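Local coordinates for protein catechol 1,2-dioxygenase (Burkholderia ambifaria, PDB 5VXT) that probably catalyses the iron(III)-dependent intradiol ring cleavage of catechol by dioxygen to cis,cis-muconate, at residues G121-A126 with S179-T184; V167-A172 with A237-F242. All coordinates share one frame; numbering follows the deposited sequence.

Overall arrangement
Both contacts belong to the catalytic dioxygenase part of the chain and both reach the bound catechol, with centres about 12 Å apart. Contact 2 is the core one: strands 166-170 and 238-244 pair antiparallel, joined by four backbone hydrogen bonds, and two histidines of 237-242 bind the iron. Contact 1 is partly buried and joins two stretches that are mostly loop; its chemistry is apolar, a leucine and a valine packed on one phenylalanine, with the valine also touching H180. The segments alternate along the chain, and Y124 ties the two contacts together: its OH lies 2.5 Å from E168 OE1, a probable hydrogen bond, and its ring meets W170 and F242 edge-to-face.

Contact 1: residues G121-A126 with S179-T184; sequences GPLYVA and SHFDPT. With CAQ (catechol), chain K.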
ATOM      1  N   GLY B 121      -6.878 -15.152   8.361  1.00 35.09           N
ATOM      2  CA  GLY B 121      -7.610 -14.569   7.271  1.00 25.52           C
ATOM      3  C   GLY B 121      -8.163 -13.225   7.695  1.00 27.91           C
ATOM      4  O   GLY B 121      -8.058 -12.827   8.863  1.00 26.12           O
ATOM      5  N   PRO B 122      -8.735 -12.483   6.747  1.00 29.71           N
ATOM      6  CA  PRO B 122      -9.215 -11.118   7.035  1.00 28.02           C
ATOM      7  C   PRO B 122     -10.699 -10.998   7.374  1.00 29.30           C
ATOM      8  O   PRO B 122     -11.193  -9.867   7.435  1.00 30.89           O
ATOM      9  CB  PRO B 122      -8.919 -10.399   5.713  1.00 30.32           C
ATOM     10  CG  PRO B 122      -9.152 -11.456   4.683  1.00 26.11           C
ATOM     11  CD  PRO B 122      -8.707 -12.763   5.300  1.00 25.86           C
ATOM     12  N   LEU B 123     -11.414 -12.102   7.618  1.00 27.76           N
ATOM     13  CA  LEU B 123     -12.874 -12.062   7.644  1.00 28.75           C
ATOM     14  C   LEU B 123     -13.466 -12.417   9.005  1.00 29.43           C
ATOM     15  O   LEU B 123     -14.630 -12.823   9.080  1.00 34.19           O
ATOM     16  CB  LEU B 123     -13.436 -12.984   6.562  1.00 28.94           C
ATOM     17  CG  LEU B 123     -12.831 -12.698   5.182  1.00 29.25           C
ATOM     18  CD1 LEU B 123     -13.395 -13.641   4.140  1.00 29.45           C
ATOM     19  CD2 LEU B 123     -13.062 -11.243   4.785  1.00 36.21           C
ATOM     20  N   TYR B 124     -12.709 -12.257  10.085  1.00 30.85           N
ATOM     21  CA  TYR B 124     -13.272 -12.485  11.410  1.00 32.30           C
ATOM     22  C   TYR B 124     -14.161 -11.316  11.818  1.00 34.65           C
ATOM     23  O   TYR B 124     -13.862 -10.157  11.521  1.00 33.57           O
ATOM     24  CB  TYR B 124     -12.154 -12.674  12.437  1.00 30.74           C
ATOM     25  CG  TYR B 124     -12.656 -12.676  13.858  1.00 30.47           C
ATOM     26  CD1 TYR B 124     -13.366 -13.765  14.359  1.00 33.80           C
ATOM     27  CD2 TYR B 124     -12.434 -11.597  14.696  1.00 30.88           C
ATOM     28  CE1 TYR B 124     -13.837 -13.775  15.654  1.00 36.79           C
ATOM     29  CE2 TYR B 124     -12.905 -11.601  15.999  1.00 38.24           C
ATOM     30  CZ  TYR B 124     -13.603 -12.691  16.470  1.00 37.68           C
ATOM     31  OH  TYR B 124     -14.073 -12.702  17.763  1.00 37.47           O
ATOM     32  N   VAL B 125     -15.259 -11.622  12.513  1.00 37.14           N
ATOM     33  CA  VAL B 125     -16.159 -10.601  13.048  1.00 33.84           C
ATOM     34  C   VAL B 125     -16.368 -10.866  14.533  1.00 37.65           C
ATOM     35  O   VAL B 125     -16.832 -11.945  14.921  1.00 38.63           O
ATOM     36  CB  VAL B 125     -17.512 -10.557  12.315  1.00 38.39           C
ATOM     37  CG1 VAL B 125     -18.396  -9.478  12.922  1.00 38.05           C
ATOM     38  CG2 VAL B 125     -17.307 -10.289  10.827  1.00 35.50           C
ATOM     39  N   ALA B 126     -16.039  -9.881  15.358  1.00 39.24           N
ATOM     40  CA  ALA B 126     -16.173 -10.028  16.794  1.00 38.87           C
ATOM     41  C   ALA B 126     -17.611  -9.784  17.231  1.00 44.57           C
ATOM     42  O   ALA B 126     -18.341  -8.991  16.631  1.00 47.71           O
ATOM     43  CB  ALA B 126     -15.233  -9.062  17.516  1.00 37.09           C
ATOM     44  N   SER B 179     -20.839 -13.576   5.974  1.00 38.09           N
ATOM     45  CA  SER B 179     -21.653 -12.478   6.473  1.00 38.94           C
ATOM     46  C   SER B 179     -20.754 -11.305   6.862  1.00 41.90           C
ATOM     47  O   SER B 179     -19.587 -11.484   7.216  1.00 41.48           O
ATOM     48  CB  SER B 179     -22.507 -12.934   7.660  1.00 42.23           C
ATOM     49  OG  SER B 179     -21.702 -13.391   8.724  1.00 36.86           O
ATOM     50  N   HIS B 180     -21.305 -10.094   6.730  1.00 44.67           N
ATOM     51  CA  HIS B 180     -20.615  -8.819   6.923  1.00 42.75           C
ATOM     52  C   HIS B 180     -19.699  -8.488   5.746  1.00 37.78           C
ATOM     53  O   HIS B 180     -19.210  -7.360   5.648  1.00 35.78           O
ATOM     54  CB  HIS B 180     -19.815  -8.798   8.235  1.00 51.49           C
ATOM     55  CG  HIS B 180     -19.693  -7.436   8.847  1.00 61.94           C
ATOM     56  ND1 HIS B 180     -20.718  -6.844   9.555  1.00 66.18           N
ATOM     57  CD2 HIS B 180     -18.670  -6.549   8.857  1.00 64.84           C
ATOM     58  CE1 HIS B 180     -20.331  -5.652   9.973  1.00 67.10           C
ATOM     59  NE2 HIS B 180     -19.092  -5.447   9.563  1.00 63.52           N
ATOM     60  N   PHE B 181     -19.470  -9.449   4.839  1.00 35.51           N
ATOM     61  CA  PHE B 181     -18.595  -9.249   3.685  1.00 36.49           C
ATOM     62  C   PHE B 181     -19.228  -9.775   2.403  1.00 39.93           C
ATOM     63  O   PHE B 181     -18.513 -10.172   1.477  1.00 38.23           O
ATOM     64  CB  PHE B 181     -17.237  -9.928   3.881  1.00 32.73           C
ATOM     65  CG  PHE B 181     -16.513  -9.508   5.114  1.00 35.14           C
ATOM     66  CD1 PHE B 181     -16.606 -10.262   6.278  1.00 37.46           C
ATOM     67  CD2 PHE B 181     -15.724  -8.364   5.111  1.00 36.48           C
ATOM     68  CE1 PHE B 181     -15.933  -9.877   7.424  1.00 40.58           C
ATOM     69  CE2 PHE B 181     -15.050  -7.973   6.249  1.00 36.46           C
ATOM     70  CZ  PHE B 181     -15.152  -8.727   7.408  1.00 38.42           C
ATOM     71  N   ASP B 182     -20.557  -9.805   2.328  1.00 40.33           N
ATOM     72  CA  ASP B 182     -21.221 -10.384   1.165  1.00 41.18           C
ATOM     73  C   ASP B 182     -21.451  -9.309   0.109  1.00 45.01           C
ATOM     74  O   ASP B 182     -22.206  -8.361   0.363  1.00 43.13           O
ATOM     75  CB  ASP B 182     -22.540 -11.024   1.562  1.00 37.73           C
ATOM     76  CG  ASP B 182     -23.121 -11.905   0.463  1.00 40.62           C
ATOM     77  OD1 ASP B 182     -23.023 -11.532  -0.732  1.00 38.63           O
ATOM     78  OD2 ASP B 182     -23.673 -12.979   0.793  1.00 39.65           O
ATOM     79  N   PRO B 183     -20.848  -9.418  -1.079  1.00 43.04           N
ATOM     80  CA  PRO B 183     -21.021  -8.382  -2.104  1.00 47.27           C
ATOM     81  C   PRO B 183     -22.326  -8.475  -2.875  1.00 48.12           C
ATOM     82  O   PRO B 183     -22.566  -7.634  -3.747  1.00 52.38           O
ATOM     83  CB  PRO B 183     -19.819  -8.625  -3.031  1.00 43.15           C
ATOM     84  CG  PRO B 183     -19.609 -10.097  -2.951  1.00 39.42           C
ATOM     85  CD  PRO B 183     -19.944 -10.492  -1.526  1.00 36.89           C
ATOM     86  N   THR B 184     -23.174  -9.467  -2.591  1.00 46.92           N
ATOM     87  CA  THR B 184     -24.451  -9.601  -3.275  1.00 50.68           C
ATOM     88  C   THR B 184     -25.638  -9.172  -2.428  1.00 57.18           C
ATOM     89  O   THR B 184     -26.710  -8.914  -2.981  1.00 61.25           O
ATOM     90  CB  THR B 184     -24.667 -11.053  -3.730  1.00 55.06           C
ATOM     91  OG1 THR B 184     -24.550 -11.936  -2.607  1.00 56.92           O
ATOM     92  CG2 THR B 184     -23.642 -11.440  -4.778  1.00 55.38           C
TER
HETATM   93  C1  CAQ K 403      -8.812 -14.673   2.318  1.00 59.25           C
HETATM   94  C2  CAQ K 403     -10.126 -15.006   2.641  1.00 57.60           C
HETATM   95  C3  CAQ K 403     -10.364 -16.014   3.564  1.00 58.90           C
HETATM   96  O3  CAQ K 403     -11.625 -16.375   3.917  1.00 53.81           O
HETATM   97  C4  CAQ K 403      -9.220 -16.712   4.178  1.00 61.92           C
HETATM   98  O4  CAQ K 403      -9.454 -17.702   5.074  1.00 62.28           O
HETATM   99  C5  CAQ K 403      -7.928 -16.347   3.828  1.00 62.81           C
HETATM  100  C6  CAQ K 403      -7.729 -15.331   2.899  1.00 60.01           C
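L123, V125 and F181 account for most of the 206 Å² buried between 121-126 and 179-184, and the F181 ring is what the other two share. L123 CD2 sits over one face of that ring, 3.8 Å from the centroid of F181 and only 7° off the ring normal, which meets the definition of a CH-pi contact. The methyl is nearly equidistant from several ring carbons, as expected for a group above the centre and not the rim. The fork of L123 divides its work: chi1 (-52°) puts CG anti to the carbonyl carbon, and chi2 (179°) then turns CD2 over the phenyl face and CD1 toward the catechol, where L123 CD1 lies 3.3 Å from catechol O3. F181 is therefore a second-shell residue, backing a leucine that itself lines the pocket.

V125 meets the ring differently. Its CG2 lies 3.7 Å from F181 CE1 and approaches obliquely; the same methyl also touches H180 CB, at 3.9 Å. The backbone also comes close, with L123 O 3.6 Å from F181 CE1; that carbonyl accepts a hydrogen bond from R193 NH1. P122 continues the pocket wall, its CD 3.5 Å from catechol C1. G121 brings its CA to 3.9 Å from catechol C5.

R193, on strand 193-197, bridges the two segments by bonding S179 O through NH2 as well as L123 O, and the side chains of V125 and F181 both rest on it. Beyond V125, A126 bonds through its backbone to A321 and A323, so the short strand 125-126 pairs parallel with strand 321-322, while 179-184 belongs to the loop linking strands 166-170 and 193-197.

Contact 2: residues V167-A172 with A237-F242; sequences VECWHA and AHVHFF. With FE (Fe (III) ion), chain J; CAQ (catechol), chain K.
The indole of W170 and the imidazole of H240 form an offset stack, centroids of the five-membered rings 4.4 Å apart and planes at 7°. H240 CB lies over the same indole, 3.4 Å from the centroid of its six-membered ring, a CH-pi contact; W170 NE1 stands above the imidazole, displaced toward its rim, and W170 O lies in the imidazole plane at its edge. W170 CH2 points at the centre of the F242 face, an edge-to-face pair with planes at 58°, while E168 OE2 comes to the edge of F242; E168 OE1 is hydrogen-bonded to Y124 OH. In W170, chi1 puts CG between the backbone N and the carbonyl carbon, and chi2 (109°) turns the indole to meet both rings.

These side chains share one face of an antiparallel ladder in a mixed five-stranded sheet of the intradiol dioxygenase fold, where 193-197 flanks 166-170 and 251-256 flanks 238-244. E168/F242 and W170/H240 are hydrogen-bonded pairs, with H240 N to W170 O at 2.9 Å; C169/F241 is a non-hydrogen-bonded pair on the other face, where C169 SG packs 3.6 Å from V239 CG1.

H238 NE2 and H240 NE2 each bind iron at 2.0 Å, with Y178 OH as a further ligand, and catechol chelates through O3 and O4. H238 ND1 bonds P236 O, which would fix that imidazole's rotation.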
ATOM      1  N   VAL B 167     -14.942 -21.170  22.064  1.00 37.48           N
ATOM      2  CA  VAL B 167     -14.682 -21.590  20.692  1.00 35.35           C
ATOM      3  C   VAL B 167     -15.499 -20.699  19.771  1.00 35.33           C
ATOM      4  O   VAL B 167     -16.732 -20.689  19.839  1.00 40.06           O
ATOM      5  CB  VAL B 167     -15.033 -23.073  20.478  1.00 40.40           C
ATOM      6  CG1 VAL B 167     -14.690 -23.491  19.046  1.00 34.55           C
ATOM      7  CG2 VAL B 167     -14.314 -23.946  21.490  1.00 38.43           C
ATOM      8  N   GLU B 168     -14.816 -19.941  18.914  1.00 34.27           N
ATOM      9  CA  GLU B 168     -15.480 -19.153  17.893  1.00 34.17           C
ATOM     10  C   GLU B 168     -15.257 -19.791  16.532  1.00 40.21           C
ATOM     11  O   GLU B 168     -14.209 -20.390  16.275  1.00 32.94           O
ATOM     12  CB  GLU B 168     -14.960 -17.713  17.873  1.00 37.55           C
ATOM     13  CG  GLU B 168     -15.158 -17.012  19.189  1.00 40.77           C
ATOM     14  CD  GLU B 168     -14.599 -15.625  19.168  1.00 37.65           C
ATOM     15  OE1 GLU B 168     -15.255 -14.741  18.583  1.00 42.46           O
ATOM     16  OE2 GLU B 168     -13.502 -15.430  19.727  1.00 37.32           O
ATOM     17  N   CYS B 169     -16.241 -19.624  15.657  1.00 40.81           N
ATOM     18  CA  CYS B 169     -16.286 -20.319  14.379  1.00 33.60           C
ATOM     19  C   CYS B 169     -16.835 -19.370  13.322  1.00 33.92           C
ATOM     20  O   CYS B 169     -17.822 -18.675  13.571  1.00 34.16           O
ATOM     21  CB  CYS B 169     -17.161 -21.583  14.517  1.00 34.62           C
ATOM     22  SG  CYS B 169     -17.625 -22.392  13.004  1.00 41.89           S
ATOM     23  N   TRP B 170     -16.191 -19.313  12.154  1.00 32.33           N
ATOM     24  CA  TRP B 170     -16.801 -18.600  11.042  1.00 35.61           C
ATOM     25  C   TRP B 170     -16.421 -19.277   9.735  1.00 33.92           C
ATOM     26  O   TRP B 170     -15.315 -19.808   9.601  1.00 34.70           O
ATOM     27  CB  TRP B 170     -16.419 -17.103  11.028  1.00 34.34           C
ATOM     28  CG  TRP B 170     -14.954 -16.715  10.879  1.00 37.17           C
ATOM     29  CD1 TRP B 170     -14.373 -16.144   9.778  1.00 36.11           C
ATOM     30  CD2 TRP B 170     -13.917 -16.793  11.877  1.00 33.68           C
ATOM     31  NE1 TRP B 170     -13.043 -15.887  10.018  1.00 30.43           N
ATOM     32  CE2 TRP B 170     -12.736 -16.275  11.293  1.00 31.84           C
ATOM     33  CE3 TRP B 170     -13.867 -17.262  13.196  1.00 30.77           C
ATOM     34  CZ2 TRP B 170     -11.519 -16.228  11.976  1.00 31.66           C
ATOM     35  CZ3 TRP B 170     -12.653 -17.208  13.875  1.00 31.05           C
ATOM     36  CH2 TRP B 170     -11.497 -16.691  13.262  1.00 29.52           C
ATOM     37  N   HIS B 171     -17.351 -19.263   8.781  1.00 34.54           N
ATOM     38  CA  HIS B 171     -17.102 -19.823   7.459  1.00 32.29           C
ATOM     39  C   HIS B 171     -18.086 -19.218   6.462  1.00 33.04           C
ATOM     40  O   HIS B 171     -18.961 -18.425   6.823  1.00 36.88           O
ATOM     41  CB  HIS B 171     -17.184 -21.351   7.488  1.00 33.16           C
ATOM     42  CG  HIS B 171     -18.551 -21.880   7.783  1.00 39.06           C
ATOM     43  ND1 HIS B 171     -19.532 -21.987   6.822  1.00 40.48           N
ATOM     44  CD2 HIS B 171     -19.095 -22.352   8.930  1.00 38.29           C
ATOM     45  CE1 HIS B 171     -20.623 -22.501   7.363  1.00 38.57           C
ATOM     46  NE2 HIS B 171     -20.385 -22.728   8.642  1.00 43.29           N
ATOM     47  N   ALA B 172     -17.940 -19.611   5.196  1.00 38.72           N
ATOM     48  CA  ALA B 172     -18.693 -19.048   4.083  1.00 41.60           C
ATOM     49  C   ALA B 172     -19.970 -19.840   3.799  1.00 42.96           C
ATOM     50  O   ALA B 172     -20.172 -20.950   4.291  1.00 41.77           O
ATOM     51  CB  ALA B 172     -17.831 -19.019   2.823  1.00 32.93           C
ATOM     52  N   ALA B 237     -12.652 -25.137   0.440  1.00 31.72           N
ATOM     53  CA  ALA B 237     -13.665 -24.961   1.477  1.00 31.32           C
ATOM     54  C   ALA B 237     -13.056 -25.214   2.853  1.00 36.85           C
ATOM     55  O   ALA B 237     -12.283 -26.156   3.044  1.00 34.75           O
ATOM     56  CB  ALA B 237     -14.846 -25.908   1.234  1.00 32.62           C
ATOM     57  N   HIS B 238     -13.408 -24.370   3.818  1.00 30.51           N
ATOM     58  CA  HIS B 238     -12.733 -24.410   5.106  1.00 30.66           C
ATOM     59  C   HIS B 238     -13.611 -23.749   6.157  1.00 30.31           C
ATOM     60  O   HIS B 238     -14.593 -23.071   5.842  1.00 36.36           O
ATOM     61  CB  HIS B 238     -11.376 -23.710   5.045  1.00 28.98           C
ATOM     62  CG  HIS B 238     -11.481 -22.257   4.721  1.00 31.42           C
ATOM     63  ND1 HIS B 238     -11.617 -21.795   3.430  1.00 34.95           N
ATOM     64  CD2 HIS B 238     -11.501 -21.163   5.518  1.00 30.99           C
ATOM     65  CE1 HIS B 238     -11.702 -20.478   3.443  1.00 37.83           C
ATOM     66  NE2 HIS B 238     -11.634 -20.070   4.697  1.00 36.35           N
ATOM     67  N   VAL B 239     -13.231 -23.958   7.417  1.00 32.64           N
ATOM     68  CA  VAL B 239     -13.893 -23.361   8.573  1.00 30.51           C
ATOM     69  C   VAL B 239     -12.813 -22.821   9.500  1.00 31.48           C
ATOM     70  O   VAL B 239     -11.835 -23.519   9.781  1.00 31.56           O
ATOM     71  CB  VAL B 239     -14.783 -24.384   9.313  1.00 32.72           C
ATOM     72  CG1 VAL B 239     -15.425 -23.749  10.521  1.00 33.73           C
ATOM     73  CG2 VAL B 239     -15.840 -24.928   8.379  1.00 32.63           C
ATOM     74  N   HIS B 240     -12.991 -21.585   9.979  1.00 34.56           N
ATOM     75  CA  HIS B 240     -12.047 -20.918  10.873  1.00 30.34           C
ATOM     76  C   HIS B 240     -12.404 -21.144  12.334  1.00 32.76           C
ATOM     77  O   HIS B 240     -13.580 -21.231  12.689  1.00 30.88           O
ATOM     78  CB  HIS B 240     -12.047 -19.413  10.629  1.00 28.89           C
ATOM     79  CG  HIS B 240     -11.547 -19.006   9.282  1.00 35.25           C
ATOM     80  ND1 HIS B 240     -10.227 -18.686   9.051  1.00 30.18           N
ATOM     81  CD2 HIS B 240     -12.188 -18.844   8.100  1.00 34.81           C
ATOM     82  CE1 HIS B 240     -10.075 -18.346   7.784  1.00 31.13           C
ATOM     83  NE2 HIS B 240     -11.249 -18.432   7.184  1.00 36.52           N
ATOM     84  N   PHE B 241     -11.382 -21.178  13.194  1.00 29.42           N
ATOM     85  CA  PHE B 241     -11.623 -21.178  14.630  1.00 30.09           C
ATOM     86  C   PHE B 241     -10.648 -20.282  15.388  1.00 29.74           C
ATOM     87  O   PHE B 241      -9.456 -20.222  15.076  1.00 28.96           O
ATOM     88  CB  PHE B 241     -11.537 -22.591  15.219  1.00 30.48           C
ATOM     89  CG  PHE B 241     -12.483 -23.572  14.586  1.00 35.63           C
ATOM     90  CD1 PHE B 241     -13.753 -23.777  15.116  1.00 32.08           C
ATOM     91  CD2 PHE B 241     -12.104 -24.295  13.466  1.00 31.06           C
ATOM     92  CE1 PHE B 241     -14.630 -24.687  14.538  1.00 34.54           C
ATOM     93  CE2 PHE B 241     -12.978 -25.202  12.881  1.00 31.14           C
ATOM     94  CZ  PHE B 241     -14.240 -25.393  13.421  1.00 32.21           C
ATOM     95  N   PHE B 242     -11.186 -19.604  16.403  1.00 34.09           N
ATOM     96  CA  PHE B 242     -10.451 -19.121  17.559  1.00 30.63           C
ATOM     97  C   PHE B 242     -10.800 -20.006  18.742  1.00 31.54           C
ATOM     98  O   PHE B 242     -11.973 -20.339  18.927  1.00 32.36           O
ATOM     99  CB  PHE B 242     -10.853 -17.694  17.945  1.00 31.06           C
ATOM    100  CG  PHE B 242     -10.252 -16.632  17.093  1.00 30.27           C
ATOM    101  CD1 PHE B 242      -9.010 -16.810  16.518  1.00 29.30           C
ATOM    102  CD2 PHE B 242     -10.923 -15.441  16.899  1.00 30.61           C
ATOM    103  CE1 PHE B 242      -8.444 -15.809  15.735  1.00 31.63           C
ATOM    104  CE2 PHE B 242     -10.359 -14.425  16.110  1.00 29.94           C
ATOM    105  CZ  PHE B 242      -9.125 -14.627  15.535  1.00 31.60           C
TER
HETATM  106 FE    FE J 402     -11.959 -18.143   5.288  0.83 28.10          FE
HETATM  107  C1  CAQ K 403      -8.812 -14.673   2.318  1.00 59.25           C
HETATM  108  C2  CAQ K 403     -10.126 -15.006   2.641  1.00 57.60           C
HETATM  109  C3  CAQ K 403     -10.364 -16.014   3.564  1.00 58.90           C
HETATM  110  O3  CAQ K 403     -11.625 -16.375   3.917  1.00 53.81           O
HETATM  111  C4  CAQ K 403      -9.220 -16.712   4.178  1.00 61.92           C
HETATM  112  O4  CAQ K 403      -9.454 -17.702   5.074  1.00 62.28           O
HETATM  113  C5  CAQ K 403      -7.928 -16.347   3.828  1.00 62.81           C
HETATM  114  C6  CAQ K 403      -7.729 -15.331   2.899  1.00 60.01           C
HETATM  115  O   HOH W   1     -15.217 -20.535   4.877  1.00 26.73           O